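Assembly chaperone of ribosomal protein L4 (Acl4) (Chaetomium thermophilum, PDB 5TQB) probably acts as a dedicated chaperone that binds newly made ribosomal protein L4 and escorts it toward ribosome assembly, using an all-helical scaffold of TPR type. Local coordinates at residues B[48-53]-B[63-68]; B[83-88]-B[111-116]; B[298-303]-B[326-331]. All coordinates share one frame; numbering follows the deposited sequence.

Contact 1: residues B[48-53]-B[63-68]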
loop_
_atom_site.group_PDB
_atom_site.type_symbol
_atom_site.label_atom_id
_atom_site.label_comp_id
_atom_site.label_asym_id
_atom_site.label_seq_id
_atom_site.Cartn_x
_atom_site.Cartn_y
_atom_site.Cartn_z
ATOM N N LEU B 48 10.305 -0.931 20.585
ATOM C CA LEU B 48 11.550 -0.298 20.179
ATOM C C LEU B 48 12.053 -0.897 18.863
ATOM O O LEU B 48 12.709 -0.219 18.071
ATOM C CB LEU B 48 12.601 -0.447 21.281
ATOM C CG LEU B 48 12.512 0.579 22.411
ATOM C CD1 LEU B 48 13.307 0.116 23.622
ATOM C CD2 LEU B 48 13.011 1.928 21.938
ATOM N N GLY B 49 11.725 -2.165 18.629
ATOM C CA GLY B 49 12.085 -2.834 17.394
ATOM C C GLY B 49 11.308 -2.287 16.211
ATOM O O GLY B 49 11.900 -1.954 15.182
ATOM N N GLN B 50 9.985 -2.213 16.358
ATOM C CA GLN B 50 9.107 -1.646 15.332
ATOM C C GLN B 50 9.542 -0.232 14.970
ATOM O O GLN B 50 9.572 0.138 13.799
ATOM C CB GLN B 50 7.655 -1.571 15.821
ATOM C CG GLN B 50 7.017 -2.893 16.202
ATOM C CD GLN B 50 5.696 -2.715 16.944
ATOM O OE1 GLN B 50 5.270 -1.596 17.217
ATOM N NE2 GLN B 50 5.047 -3.826 17.273
ATOM N N ILE B 51 9.866 0.557 15.987
ATOM C CA ILE B 51 10.185 1.965 15.787
ATOM C C ILE B 51 11.437 2.124 14.946
ATOM O O ILE B 51 11.475 2.934 14.023
ATOM C CB ILE B 51 10.367 2.697 17.134
ATOM C CG1 ILE B 51 9.024 2.796 17.857
ATOM C CG2 ILE B 51 10.931 4.103 16.924
ATOM C CD1 ILE B 51 9.133 3.155 19.343
ATOM N N HIS B 52 12.462 1.345 15.264
ATOM C CA HIS B 52 13.723 1.454 14.556
ATOM C C HIS B 52 13.654 0.827 13.164
ATOM O O HIS B 52 14.458 1.155 12.294
ATOM C CB HIS B 52 14.849 0.862 15.400
ATOM C CG HIS B 52 15.253 1.743 16.541
ATOM N ND1 HIS B 52 14.523 1.831 17.707
ATOM C CD2 HIS B 52 16.291 2.599 16.680
ATOM C CE1 HIS B 52 15.105 2.691 18.522
ATOM N NE2 HIS B 52 16.181 3.172 17.924
ATOM N N VAL B 53 12.685 -0.057 12.949
ATOM C CA VAL B 53 12.422 -0.578 11.611
ATOM C C VAL B 53 11.856 0.546 10.766
ATOM O O VAL B 53 12.289 0.774 9.640
ATOM C CB VAL B 53 11.422 -1.762 11.641
ATOM C CG1 VAL B 53 10.585 -1.834 10.359
ATOM C CG2 VAL B 53 12.156 -3.070 11.867
ATOM N N ASN B 63 18.846 -5.862 17.155
ATOM C CA ASN B 63 19.260 -5.997 18.548
ATOM C C ASN B 63 18.074 -5.935 19.521
ATOM O O ASN B 63 18.031 -6.675 20.506
ATOM C CB ASN B 63 20.297 -4.925 18.893
ATOM C CG ASN B 63 21.568 -5.057 18.071
ATOM O OD1 ASN B 63 22.055 -6.164 17.832
ATOM N ND2 ASN B 63 22.105 -3.926 17.626
ATOM N N TYR B 64 17.106 -5.070 19.235
ATOM C CA TYR B 64 15.936 -4.923 20.096
ATOM C C TYR B 64 15.041 -6.152 20.005
ATOM O O TYR B 64 14.575 -6.672 21.020
ATOM C CB TYR B 64 15.140 -3.670 19.721
ATOM C CG TYR B 64 15.723 -2.377 20.254
ATOM C CD1 TYR B 64 15.916 -2.192 21.615
ATOM C CD2 TYR B 64 16.052 -1.334 19.400
ATOM C CE1 TYR B 64 16.440 -1.018 22.107
ATOM C CE2 TYR B 64 16.575 -0.152 19.885
ATOM C CZ TYR B 64 16.764 -0.001 21.243
ATOM O OH TYR B 64 17.283 1.171 21.746
ATOM N N TYR B 65 14.804 -6.608 18.781
ATOM C CA TYR B 65 13.981 -7.784 18.552
ATOM C C TYR B 65 14.661 -9.024 19.135
ATOM O O TYR B 65 13.992 -9.912 19.657
ATOM C CB TYR B 65 13.713 -7.964 17.052
ATOM C CG TYR B 65 12.557 -7.142 16.512
ATOM C CD1 TYR B 65 11.309 -7.176 17.120
ATOM C CD2 TYR B 65 12.714 -6.333 15.392
ATOM C CE1 TYR B 65 10.252 -6.429 16.632
ATOM C CE2 TYR B 65 11.660 -5.582 14.894
ATOM C CZ TYR B 65 10.431 -5.635 15.517
ATOM O OH TYR B 65 9.375 -4.890 15.026
ATOM N N ALA B 66 15.988 -9.071 19.057
ATOM C CA ALA B 66 16.754 -10.179 19.627
ATOM C C ALA B 66 16.658 -10.198 21.153
ATOM O O ALA B 66 16.509 -11.257 21.767
ATOM C CB ALA B 66 18.209 -10.085 19.195
ATOM N N ALA B 67 16.751 -9.019 21.763
ATOM C CA ALA B 67 16.653 -8.900 23.213
ATOM C C ALA B 67 15.254 -9.286 23.680
ATOM O O ALA B 67 15.083 -9.857 24.756
ATOM C CB ALA B 67 16.988 -7.488 23.648
ATOM N N ALA B 68 14.254 -8.982 22.862
ATOM C CA ALA B 68 12.880 -9.340 23.181
ATOM C C ALA B 68 12.720 -10.857 23.229
ATOM O O ALA B 68 11.994 -11.389 24.075
ATOM C CB ALA B 68 11.926 -8.730 22.167
#

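Contact 2: residues B[83-88]-B[111-116]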
loop_
_atom_site.group_PDB
_atom_site.type_symbol
_atom_site.label_atom_id
_atom_site.label_comp_id
_atom_site.label_asym_id
_atom_site.label_seq_id
_atom_site.Cartn_x
_atom_site.Cartn_y
_atom_site.Cartn_z
ATOM N N GLY B 83 5.111 -9.136 23.781
ATOM C CA GLY B 83 5.241 -8.610 22.432
ATOM C C GLY B 83 4.568 -9.443 21.353
ATOM O O GLY B 83 4.084 -8.892 20.365
ATOM N N GLY B 84 4.545 -10.762 21.529
ATOM C CA GLY B 84 3.917 -11.651 20.565
ATOM C C GLY B 84 4.905 -12.245 19.573
ATOM O O GLY B 84 6.111 -12.028 19.680
ATOM N N PRO B 85 4.394 -12.995 18.586
ATOM C CA PRO B 85 5.241 -13.716 17.627
ATOM C C PRO B 85 5.974 -12.804 16.640
ATOM O O PRO B 85 6.870 -13.271 15.931
ATOM C CB PRO B 85 4.240 -14.607 16.888
ATOM C CG PRO B 85 2.944 -13.888 16.995
ATOM C CD PRO B 85 2.959 -13.193 18.319
ATOM N N GLU B 86 5.599 -11.528 16.618
ATOM C CA GLU B 86 6.120 -10.549 15.667
ATOM C C GLU B 86 7.644 -10.502 15.657
ATOM O O GLU B 86 8.263 -10.430 14.591
ATOM C CB GLU B 86 5.555 -9.160 15.998
ATOM C CG GLU B 86 6.037 -8.033 15.092
ATOM C CD GLU B 86 5.585 -6.657 15.561
ATOM O OE1 GLU B 86 4.554 -6.573 16.262
ATOM O OE2 GLU B 86 6.269 -5.659 15.234
ATOM N N LYS B 87 8.244 -10.549 16.843
ATOM C CA LYS B 87 9.699 -10.465 16.965
ATOM C C LYS B 87 10.434 -11.614 16.258
ATOM O O LYS B 87 11.535 -11.421 15.739
ATOM C CB LYS B 87 10.110 -10.405 18.439
ATOM C CG LYS B 87 9.601 -11.554 19.294
ATOM C CD LYS B 87 9.898 -11.305 20.770
ATOM C CE LYS B 87 9.352 -12.408 21.665
ATOM N NZ LYS B 87 7.863 -12.387 21.768
ATOM N N PHE B 88 9.837 -12.802 16.239
ATOM C CA PHE B 88 10.456 -13.941 15.566
ATOM C C PHE B 88 10.454 -13.720 14.061
ATOM O O PHE B 88 11.442 -13.998 13.380
ATOM C CB PHE B 88 9.720 -15.242 15.898
ATOM C CG PHE B 88 9.731 -15.588 17.358
ATOM C CD1 PHE B 88 10.862 -16.120 17.948
ATOM C CD2 PHE B 88 8.608 -15.379 18.138
ATOM C CE1 PHE B 88 10.874 -16.438 19.294
ATOM C CE2 PHE B 88 8.613 -15.696 19.483
ATOM C CZ PHE B 88 9.749 -16.227 20.060
ATOM N N THR B 111 5.096 -21.500 15.107
ATOM C CA THR B 111 4.752 -22.310 16.277
ATOM C C THR B 111 3.931 -21.504 17.284
ATOM O O THR B 111 2.911 -21.978 17.783
ATOM C CB THR B 111 6.014 -22.852 16.985
ATOM O OG1 THR B 111 6.755 -23.677 16.082
ATOM C CG2 THR B 111 5.645 -23.676 18.212
ATOM N N VAL B 112 4.382 -20.287 17.576
ATOM C CA VAL B 112 3.677 -19.411 18.506
ATOM C C VAL B 112 2.289 -19.084 17.973
ATOM O O VAL B 112 1.306 -19.158 18.706
ATOM C CB VAL B 112 4.457 -18.106 18.747
ATOM C CG1 VAL B 112 3.665 -17.149 19.636
ATOM C CG2 VAL B 112 5.809 -18.410 19.377
ATOM N N LEU B 113 2.216 -18.730 16.694
ATOM C CA LEU B 113 0.941 -18.403 16.061
ATOM C C LEU B 113 -0.045 -19.568 16.103
ATOM O O LEU B 113 -1.214 -19.379 16.432
ATOM C CB LEU B 113 1.161 -17.971 14.607
ATOM C CG LEU B 113 1.754 -16.579 14.396
ATOM C CD1 LEU B 113 2.220 -16.407 12.950
ATOM C CD2 LEU B 113 0.750 -15.499 14.773
ATOM N N ARG B 114 0.419 -20.769 15.769
ATOM C CA ARG B 114 -0.459 -21.937 15.751
ATOM C C ARG B 114 -1.053 -22.238 17.125
ATOM O O ARG B 114 -2.213 -22.646 17.227
ATOM C CB ARG B 114 0.281 -23.165 15.226
ATOM C CG ARG B 114 -0.060 -23.504 13.791
ATOM C CD ARG B 114 0.592 -24.798 13.375
ATOM N NE ARG B 114 2.041 -24.664 13.238
ATOM C CZ ARG B 114 2.689 -24.569 12.082
ATOM N NH1 ARG B 114 2.033 -24.596 10.926
ATOM N NH2 ARG B 114 4.010 -24.453 12.082
ATOM N N ALA B 115 -0.260 -22.033 18.173
ATOM C CA ALA B 115 -0.725 -22.245 19.543
ATOM C C ALA B 115 -1.778 -21.206 19.930
ATOM O O ALA B 115 -2.777 -21.532 20.565
ATOM C CB ALA B 115 0.445 -22.199 20.509
ATOM N N GLN B 116 -1.548 -19.956 19.538
ATOM C CA GLN B 116 -2.495 -18.877 19.808
ATOM C C GLN B 116 -3.818 -19.114 19.084
ATOM O O GLN B 116 -4.891 -18.927 19.659
ATOM C CB GLN B 116 -1.902 -17.537 19.382
ATOM C CG GLN B 116 -0.754 -17.069 20.250
ATOM C CD GLN B 116 -0.138 -15.786 19.742
ATOM O OE1 GLN B 116 -0.283 -15.433 18.571
ATOM N NE2 GLN B 116 0.553 -15.075 20.622
#

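Contact 3: residues B[298-303]-B[326-331]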
loop_
_atom_site.group_PDB
_atom_site.type_symbol
_atom_site.label_atom_id
_atom_site.label_comp_id
_atom_site.label_asym_id
_atom_site.label_seq_id
_atom_site.Cartn_x
_atom_site.Cartn_y
_atom_site.Cartn_z
ATOM N N SER B 298 2.521 5.055 -24.200
ATOM C CA SER B 298 2.359 5.109 -22.749
ATOM C C SER B 298 3.478 4.351 -22.041
ATOM O O SER B 298 3.885 4.726 -20.945
ATOM C CB SER B 298 0.991 4.567 -22.321
ATOM O OG SER B 298 0.642 3.409 -23.053
ATOM N N SER B 299 3.983 3.293 -22.667
ATOM C CA SER B 299 5.116 2.565 -22.108
ATOM C C SER B 299 6.302 3.512 -21.982
ATOM O O SER B 299 6.985 3.538 -20.960
ATOM C CB SER B 299 5.476 1.365 -22.989
ATOM O OG SER B 299 6.619 0.689 -22.489
ATOM N N ARG B 300 6.519 4.308 -23.023
ATOM C CA ARG B 300 7.604 5.282 -23.038
ATOM C C ARG B 300 7.419 6.339 -21.945
ATOM O O ARG B 300 8.388 6.755 -21.304
ATOM C CB ARG B 300 7.671 5.961 -24.404
ATOM C CG ARG B 300 8.986 6.659 -24.683
ATOM C CD ARG B 300 8.766 7.958 -25.442
ATOM N NE ARG B 300 7.963 7.776 -26.647
ATOM C CZ ARG B 300 7.399 8.771 -27.325
ATOM N NH1 ARG B 300 7.540 10.025 -26.915
ATOM N NH2 ARG B 300 6.686 8.516 -28.414
ATOM N N LYS B 301 6.177 6.772 -21.741
ATOM C CA LYS B 301 5.866 7.790 -20.738
ATOM C C LYS B 301 6.161 7.278 -19.333
ATOM O O LYS B 301 6.704 8.002 -18.499
ATOM C CB LYS B 301 4.398 8.211 -20.839
ATOM C CG LYS B 301 4.058 8.954 -22.123
ATOM C CD LYS B 301 2.555 9.155 -22.288
ATOM C CE LYS B 301 2.215 9.739 -23.658
ATOM N NZ LYS B 301 0.745 9.835 -23.901
ATOM N N TRP B 302 5.804 6.026 -19.077
ATOM C CA TRP B 302 6.079 5.406 -17.788
ATOM C C TRP B 302 7.583 5.281 -17.553
ATOM O O TRP B 302 8.070 5.548 -16.453
ATOM C CB TRP B 302 5.410 4.032 -17.704
ATOM C CG TRP B 302 3.957 4.090 -17.330
ATOM C CD1 TRP B 302 2.926 4.551 -18.096
ATOM C CD2 TRP B 302 3.373 3.665 -16.091
ATOM N NE1 TRP B 302 1.740 4.442 -17.414
ATOM C CE2 TRP B 302 1.986 3.901 -16.180
ATOM C CE3 TRP B 302 3.889 3.107 -14.918
ATOM C CZ2 TRP B 302 1.108 3.595 -15.140
ATOM C CZ3 TRP B 302 3.015 2.808 -13.883
ATOM C CH2 TRP B 302 1.642 3.053 -14.001
ATOM N N LEU B 303 8.321 4.894 -18.593
ATOM C CA LEU B 303 9.753 4.653 -18.458
ATOM C C LEU B 303 10.533 5.958 -18.355
ATOM O O LEU B 303 11.520 6.039 -17.628
ATOM C CB LEU B 303 10.267 3.818 -19.631
ATOM C CG LEU B 303 9.761 2.374 -19.700
ATOM C CD1 LEU B 303 10.184 1.738 -21.015
ATOM C CD2 LEU B 303 10.266 1.550 -18.523
ATOM N N GLU B 326 17.280 1.179 -22.369
ATOM C CA GLU B 326 17.250 0.284 -23.532
ATOM C C GLU B 326 15.849 0.207 -24.119
ATOM O O GLU B 326 15.675 0.236 -25.337
ATOM C CB GLU B 326 17.669 -1.139 -23.155
ATOM C CG GLU B 326 19.119 -1.329 -22.759
ATOM C CD GLU B 326 19.428 -2.783 -22.428
ATOM O OE1 GLU B 326 19.125 -3.656 -23.269
ATOM O OE2 GLU B 326 19.954 -3.058 -21.327
ATOM N N LEU B 327 14.855 0.100 -23.238
ATOM C CA LEU B 327 13.464 -0.037 -23.655
ATOM C C LEU B 327 12.954 1.218 -24.359
ATOM O O LEU B 327 12.238 1.128 -25.354
ATOM C CB LEU B 327 12.581 -0.373 -22.452
ATOM C CG LEU B 327 12.783 -1.773 -21.854
ATOM C CD1 LEU B 327 12.135 -1.889 -20.477
ATOM C CD2 LEU B 327 12.239 -2.852 -22.797
ATOM N N ILE B 328 13.330 2.387 -23.853
ATOM C CA ILE B 328 12.928 3.638 -24.480
ATOM C C ILE B 328 13.570 3.757 -25.860
ATOM O O ILE B 328 12.891 4.055 -26.840
ATOM C CB ILE B 328 13.303 4.853 -23.615
ATOM C CG1 ILE B 328 12.467 4.853 -22.332
ATOM C CG2 ILE B 328 13.064 6.150 -24.379
ATOM C CD1 ILE B 328 12.890 5.878 -21.304
ATOM N N ALA B 329 14.876 3.519 -25.926
ATOM C CA ALA B 329 15.609 3.574 -27.187
ATOM C C ALA B 329 14.995 2.619 -28.201
ATOM O O ALA B 329 14.931 2.916 -29.398
ATOM C CB ALA B 329 17.068 3.228 -26.961
ATOM N N SER B 330 14.533 1.476 -27.708
ATOM C CA SER B 330 13.896 0.473 -28.549
ATOM C C SER B 330 12.557 0.945 -29.118
ATOM O O SER B 330 12.305 0.810 -30.316
ATOM C CB SER B 330 13.687 -0.809 -27.754
ATOM O OG SER B 330 12.705 -1.622 -28.365
ATOM N N ILE B 331 11.699 1.487 -28.257
ATOM C CA ILE B 331 10.405 2.012 -28.691
ATOM C C ILE B 331 10.590 3.115 -29.728
ATOM O O ILE B 331 9.803 3.234 -30.667
ATOM C CB ILE B 331 9.591 2.568 -27.498
ATOM C CG1 ILE B 331 9.213 1.441 -26.539
ATOM C CG2 ILE B 331 8.311 3.247 -27.977
ATOM C CD1 ILE B 331 8.674 1.926 -25.208
#

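Contact 1: residues B[48-53]-B[63-68]
The carbonyl O of Leu48 takes two N-H groups, the backbone N of His52 one helical turn on and the imidazole ND1 of the same residue, and His52 is thereby turned against Tyr64 of the partner helix. The ND1 to Leu48 O bond is 2.8 Å long, moderately straight (153° at the hydrogen), and the oxygen lies at the edge of the imidazole in its plane, which fixes the rotation of the ring. One imidazole face then receives Tyr64 CE2, 3.5 Å from His52 CE1; the two planes are inclined by 42°, an oblique aromatic pair. Leu48 brings its CB over the centre of a Tyr64 face, a CH-pi contact at 3.8 Å from CB to the ring centroid, while its CD1 touches Tyr64 CE1 at 3.7 Å. The second tyrosine uses the absence of a side chain at Gly49: the Tyr65 ring lies flat over Gly49 CA, 3.9 Å from that atom to the centroid, and Val53 CG2 meets the ring edge at CE2. Tyr65 leaves the helix with CG anti to its carbonyl carbon (chi1 -84°), and its hydroxyl thus reaches the Gln50 backbone, although OH and Gln50 N make no hydrogen bond. Glu86 takes Gln50 NE2 with OE1 and Tyr65 OH with OE2; Tyr64 OH is hydrogen-bonded to Arg28 NH2. The two segments run antiparallel, their axes 8.6 Å apart, within the predicted TPR; helix 20-32 packs on Leu48, and helix 86-94 on Val53 and Tyr65.

Contact 2: residues B[83-88]-B[111-116]
Pro85 presses its ring into helix 100-125, and its side-chain carbons meet three residues of that helix in turn. CB meets the CG1 methyl of Val112 at 3.8 Å; this branch is anti to the valine backbone N (chi1 176°), which leaves CG2 for Phe88. Next along the ring, Pro85 CG touches Leu113 CD2 at 3.5 Å, the closest approach between the segments, with the two side chains crossing at about a right angle. The ring closes at CD, which faces the amide end of Gln116, 3.8 Å from its NE2. That glutamine arrives extended from the opposite direction, and its OE1, near both CG and CD of the proline, accepts a hydrogen bond from Lys141 of helix 131-156. One turn beyond Pro85, Phe88 brings CE2 to within 3.9 Å of Val112 CG2, so the valine spreads its two methyls between proline and phenylalanine. Gly83 and Gly84, both with positive phi, make the turn after helix 79-82 that delivers Pro85 here. Lys87 folds back to fasten this turn: its NZ donates to Gly84 O at 2.7 Å, from above the carbonyl plane, and also to Gly82 O. No hydrogen bond crosses between the segments. The arrangement is consistent with an alpha-helical repeat scaffold, in which the turn of Gly83, Gly84 and Pro85 that leads into helix 86-94 is packed through apolar groups against the long helix that follows.

Contact 3: residues B[298-303]-B[326-331]
Leu303 and Ile331 both set their gamma branch anti to the carbonyl carbon (Leu303 CG at chi1 -67°, Ile331 CG1 at -66°), and from there extended second torsions carry their CD1 methyls into the interface between the helices, where the two CD1 atoms approach to 4.5 Å. Leu303 CD1 reaches Leu327 CB at 3.5 Å, the two side chains crossing at about a right angle, whereas Ile328 slides past Leu303 in the opposite direction, laying CG1 3.6 Å from Leu303 CB and its CD1 methyl close to the same carbon. Ile331 CD1 fits between side chain and backbone: it lies 3.6 Å from Ser299 OG and 3.9 Å from the backbone N of Arg300. The serine hydroxyl, anti to its own backbone N, is not left to face this methyl alone, since it hydrogen-bonds Gly269 O in helix 262-281. Arg300 adds its aliphatic part, CG standing 4.1 Å from Ile328 CG2. Nothing polar joins the segments, and apolar side chains, with the aliphatic part of Arg300, make up most of the contact. Tyr270 and Tyr273 of helix 262-281 back the same layer, touching Leu327 and Ile331 respectively, and Tyr273 OH also bonds Ser330 OG. The short segments run at 150° to each other, with axes 9.7 Å apart and Arg300 nearest Ile328 along the backbones. This is an antiparallel helical hairpin with a third helix laid against it, consistent with the alpha-solenoid packing of TPR-type scaffolds.

In the fold
From the N terminus, contact 1 closes first, joining helices 41-54 and 58-71 across a short connection into a hairpin. Contact 2 opens only afterwards and closes a longer loop, taking the start of helix 86-94 to helix 100-125. These two are in series, yet they touch: Glu86 and Lys87 lie against residues of 48-53 and 63-68, so helix 86-94 joins the hairpin of helices 41-54 and 58-71 to helix 100-125. Contact 3 follows much later, pairing helices 291-313 and 318-333 at the C-terminal end. Its centre lies about 42 Å from that of contact 1 and on the opposite side of the chain's centre. None of the three nests or crosses.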